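Local coordinates for platelet inhibitor (Ancylostoma caninum, PDB 4TPV), which inhibits platelet aggregation and adhesion to fibrinogen and collagen, possibly by binding the integrins glycoprotein IIb/IIIa and alpha-2/beta-1, at residues Cys59-Ser64 with Val70-Ala75; Thr36-Thr41 with Ser159-Gly164. One frame throughout, in Å; residues are numbered along the deposited sequence.

How the interactions relate
From the N terminus, the chain runs through helix 13-34 into the loop 36-41, the first segment of interaction 2. It then passes strand 43-44 and helix 46-56 and reaches 59-64, which meets 70-75 on strand 68-73 after a gap of only five residues: interaction 1 closes a short connection between a helix and an edge strand. Only much later, beyond strand 130-138, does 159-164 close interaction 2, joining the loop after helix 13-34 to a 3-10 turn of the C-terminal part, so interaction 1 is nested inside that large loop. The two lie on opposite sides of the chain's centre, about 31 Å apart between centres, and do not touch.

Interaction 1 of 2, residues Cys59-Ser64 with Val70-Ala75; sequences CSEEPS and VDVFSA
Val-70 and Val-72 turn their methyl groups toward the loop 59-64, and the contact is almost entirely van der Waals. Val-70 meets backbone: its CG1 rests 4.0 Å from Ser-60 O and equally far from Glu-61 O, while its CG2 lies 3.9 Å from Pro-63 N, next to Pro-63 CA. With CG1 anti to the backbone N (chi1 -176°), the two methyls fork against neighbouring parts of the loop backbone. Val-72, two residues along the strand, meets a side chain instead. Its CG2 packs 3.8 Å from Glu-61 CG, and the glutamate chain, extended beyond CG, crosses the valine at about a right angle and brings OE2 to 3.9 Å from Val-72 CG1. Here the aliphatic stem of a surface acid packs against part of the valine.

The loop's polar bonds are local. Glu-62 N donates to Ser-60 OG at 3.2 Å in a nearly straight bond (165° at the hydrogen), an ST turn that folds the chain just after Cys-59, where phi is positive as the chain leaves the helix. The cysteine is disulfide-bonded to Cys-127, tying the start of the loop to strand 119-127, and Ser-64 N bonds to Glu-68 OE1 further on.

On the strand side, Asp-71 points away from this loop, onto helix 80-89; Phe-73 touches Glu-83 of that helix and Thr-131 and Val-133, while Val-72 also touches Lys-130 and His-132 of the adjacent strand 130-138. This is a surface connection folding back over an outer strand of the central sheet in the alpha-beta-alpha sandwich of CAP proteins.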
# COMPACT_ATOMS: atom_id res chain seq x y z
N CYS A 59 14.02 -8.86 -10.63
CA CYS A 59 15.12 -8.01 -10.15
C CYS A 59 15.24 -6.69 -10.91
O CYS A 59 16.35 -6.16 -11.05
CB CYS A 59 16.45 -8.76 -10.22
SG CYS A 59 16.64 -9.96 -8.85
N SER A 60 14.12 -6.17 -11.39
CA SER A 60 14.07 -4.82 -11.93
C SER A 60 14.14 -3.81 -10.77
O SER A 60 13.73 -4.12 -9.65
CB SER A 60 12.80 -4.59 -12.75
OG SER A 60 12.79 -3.29 -13.30
N GLU A 61 14.67 -2.62 -11.03
CA GLU A 61 14.66 -1.58 -10.01
C GLU A 61 13.50 -0.61 -10.21
O GLU A 61 13.34 0.32 -9.43
CB GLU A 61 15.98 -0.81 -9.99
CG GLU A 61 17.17 -1.67 -9.56
CD GLU A 61 18.41 -0.87 -9.24
OE1 GLU A 61 18.40 0.37 -9.40
OE2 GLU A 61 19.41 -1.50 -8.82
N GLU A 62 12.69 -0.86 -11.24
CA GLU A 62 11.53 -0.02 -11.56
C GLU A 62 10.24 -0.84 -11.49
O GLU A 62 10.27 -2.05 -11.75
CB GLU A 62 11.67 0.58 -12.96
CG GLU A 62 12.92 1.41 -13.17
CD GLU A 62 12.87 2.73 -12.44
OE1 GLU A 62 11.78 3.09 -11.93
OE2 GLU A 62 13.92 3.41 -12.38
N PRO A 63 9.09 -0.20 -11.18
CA PRO A 63 7.81 -0.91 -11.21
C PRO A 63 7.45 -1.39 -12.61
O PRO A 63 7.75 -0.68 -13.59
CB PRO A 63 6.77 0.12 -10.75
CG PRO A 63 7.51 1.34 -10.36
CD PRO A 63 8.95 1.23 -10.82
N SER A 64 6.82 -2.55 -12.71
CA SER A 64 6.44 -3.11 -14.00
C SER A 64 4.96 -2.87 -14.36
O SER A 64 4.54 -3.20 -15.47
CB SER A 64 6.73 -4.61 -14.02
OG SER A 64 5.96 -5.29 -13.05
N VAL A 70 8.38 -0.51 -5.78
CA VAL A 70 9.67 -1.15 -5.63
C VAL A 70 10.60 -0.29 -4.81
O VAL A 70 10.58 0.95 -4.93
CB VAL A 70 10.32 -1.45 -7.00
CG1 VAL A 70 11.64 -2.22 -6.84
CG2 VAL A 70 9.35 -2.22 -7.87
N ASP A 71 11.39 -0.93 -3.95
CA ASP A 71 12.47 -0.26 -3.26
C ASP A 71 13.72 -1.11 -3.31
O ASP A 71 13.62 -2.33 -3.26
CB ASP A 71 12.09 0.04 -1.82
CG ASP A 71 13.06 0.98 -1.12
OD1 ASP A 71 13.72 1.80 -1.80
OD2 ASP A 71 13.14 0.89 0.12
N VAL A 72 14.88 -0.47 -3.43
CA VAL A 72 16.14 -1.17 -3.58
C VAL A 72 17.16 -0.57 -2.62
O VAL A 72 17.39 0.64 -2.64
CB VAL A 72 16.69 -1.08 -5.03
CG1 VAL A 72 18.04 -1.79 -5.14
CG2 VAL A 72 15.69 -1.65 -6.03
N PHE A 73 17.81 -1.41 -1.80
CA PHE A 73 18.84 -0.91 -0.87
C PHE A 73 19.79 -2.00 -0.40
O PHE A 73 19.51 -3.18 -0.56
CB PHE A 73 18.20 -0.26 0.38
CG PHE A 73 17.18 -1.14 1.07
CD1 PHE A 73 17.59 -2.12 1.96
CD2 PHE A 73 15.82 -0.99 0.82
CE1 PHE A 73 16.65 -2.93 2.60
CE2 PHE A 73 14.88 -1.79 1.46
CZ PHE A 73 15.29 -2.76 2.34
N SER A 74 20.91 -1.58 0.17
CA SER A 74 21.78 -2.46 0.93
C SER A 74 22.17 -1.71 2.19
O SER A 74 21.95 -0.49 2.27
CB SER A 74 23.02 -2.86 0.13
OG SER A 74 23.77 -3.84 0.82
N ALA A 75 22.74 -2.41 3.17
CA ALA A 75 23.14 -1.81 4.44
C ALA A 75 22.01 -0.98 5.04
O ALA A 75 22.22 0.20 5.37
CB ALA A 75 24.39 -0.96 4.26

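Interaction 2 of 2, residues Thr36-Thr41 with Ser159-Gly164; sequences TSKMRT and SDYGAG
Tyr-161 slots its ring between Lys-38 and Arg-40, and its hydroxyl donates to the backbone carbonyl of the lysine. That hydrogen bond, Tyr-161 OH to Lys-38 O, is short at 2.6 Å and lies in the carbonyl plane, with an angle of 153° at the oxygen; Lys-38 O in turn lies at the edge of the ring, in its plane.

One ring face is covered by Arg-40. Its CD stands over the middle of the ring, 3.6 Å from the Tyr-161 centroid, in a CH-pi contact, and its CG lies 3.5 Å from Tyr-161 CE2. Bent at chi3 (70°), the chain runs across the face from the hydroxyl end toward CB, opposite in direction to the tyrosine. This puts Arg-40 CZ 4.7 Å from the Tyr-161 ring centroid, a cation-pi contact with the planes tilted 39° to each other.

Lys-38 approaches from the opposite side of the ring, its CB 3.6 Å from Tyr-161 CE2. Its chain runs out extended beyond CG to a salt bridge, Lys-38 NZ to Asp-160 OD2 at 2.8 Å, taken on the anti lone pair of that oxygen. The same oxygen also pairs with Arg-157, so two cations share this exposed carboxylate.

Tyrosine and aspartate sit on the 3-10 turn 159-161, close to Cys-155 and Cys-158, which are bonded to Cys-167 and Cys-176. The contact thus fastens a cysteine-rich C-terminal extension to the loop that follows helix 13-34 of the CAP domain.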
# COMPACT_ATOMS: atom_id res chain seq x y z
N THR A 36 -9.82 12.97 3.36
CA THR A 36 -10.19 12.06 2.29
C THR A 36 -11.45 11.28 2.70
O THR A 36 -11.46 10.66 3.77
CB THR A 36 -9.05 11.06 1.97
OG1 THR A 36 -8.85 10.18 3.09
CG2 THR A 36 -7.73 11.80 1.70
N SER A 37 -12.46 11.30 1.84
CA SER A 37 -13.80 10.82 2.21
C SER A 37 -14.07 9.32 2.10
O SER A 37 -15.10 8.86 2.59
CB SER A 37 -14.84 11.56 1.37
OG SER A 37 -14.59 11.36 -0.02
N LYS A 38 -13.19 8.55 1.45
CA LYS A 38 -13.40 7.10 1.35
C LYS A 38 -12.09 6.33 1.22
O LYS A 38 -11.89 5.50 0.33
CB LYS A 38 -14.35 6.80 0.18
CG LYS A 38 -14.01 7.42 -1.16
CD LYS A 38 -15.00 6.91 -2.21
CE LYS A 38 -14.86 7.70 -3.51
NZ LYS A 38 -15.84 7.20 -4.53
N MET A 39 -11.19 6.60 2.16
CA MET A 39 -9.92 5.89 2.20
C MET A 39 -10.16 4.51 2.80
O MET A 39 -10.58 4.40 3.94
CB MET A 39 -8.88 6.65 3.03
CG MET A 39 -7.51 5.99 3.02
SD MET A 39 -6.54 6.35 1.55
CE MET A 39 -6.12 8.09 1.76
N ARG A 40 -9.89 3.47 2.03
CA ARG A 40 -10.11 2.10 2.53
C ARG A 40 -9.00 1.58 3.44
O ARG A 40 -7.81 1.88 3.27
CB ARG A 40 -10.27 1.13 1.34
CG ARG A 40 -11.56 1.42 0.53
CD ARG A 40 -12.02 0.27 -0.34
NE ARG A 40 -12.53 -0.84 0.48
CZ ARG A 40 -13.38 -1.76 0.04
NH1 ARG A 40 -13.84 -1.70 -1.20
NH2 ARG A 40 -13.78 -2.73 0.85
N THR A 41 -9.41 0.76 4.40
CA THR A 41 -8.47 -0.02 5.19
C THR A 41 -7.87 -1.07 4.27
O THR A 41 -8.60 -1.74 3.54
CB THR A 41 -9.16 -0.72 6.35
OG1 THR A 41 -9.86 0.24 7.14
CG2 THR A 41 -8.13 -1.44 7.24
N SER A 159 -19.93 4.24 1.55
CA SER A 159 -21.00 3.50 0.87
C SER A 159 -20.84 3.48 -0.66
O SER A 159 -21.51 2.72 -1.34
CB SER A 159 -22.37 4.08 1.24
OG SER A 159 -22.51 5.41 0.78
N ASP A 160 -19.96 4.33 -1.19
CA ASP A 160 -19.62 4.28 -2.61
C ASP A 160 -19.10 2.92 -3.02
O ASP A 160 -19.19 2.54 -4.19
CB ASP A 160 -18.57 5.34 -2.96
CG ASP A 160 -19.14 6.73 -3.06
OD1 ASP A 160 -20.33 6.94 -2.74
OD2 ASP A 160 -18.36 7.62 -3.46
N TYR A 161 -18.51 2.20 -2.07
CA TYR A 161 -17.94 0.88 -2.34
C TYR A 161 -18.98 -0.23 -2.29
O TYR A 161 -18.68 -1.39 -2.59
CB TYR A 161 -16.82 0.59 -1.34
CG TYR A 161 -15.67 1.56 -1.48
CD1 TYR A 161 -14.95 1.64 -2.67
CD2 TYR A 161 -15.31 2.42 -0.44
CE1 TYR A 161 -13.90 2.53 -2.81
CE2 TYR A 161 -14.25 3.31 -0.57
CZ TYR A 161 -13.56 3.37 -1.76
OH TYR A 161 -12.51 4.25 -1.91
N GLY A 162 -20.20 0.12 -1.91
CA GLY A 162 -21.31 -0.81 -1.94
C GLY A 162 -21.28 -1.84 -0.83
O GLY A 162 -20.83 -1.55 0.27
N ALA A 163 -21.73 -3.05 -1.15
CA ALA A 163 -22.15 -4.03 -0.16
C ALA A 163 -21.18 -4.23 1.01
O ALA A 163 -20.00 -4.53 0.82
CB ALA A 163 -22.43 -5.38 -0.85
N GLY A 164 -21.70 -4.04 2.21
CA GLY A 164 -21.00 -4.39 3.43
C GLY A 164 -19.93 -3.44 3.92
O GLY A 164 -19.38 -3.66 5.00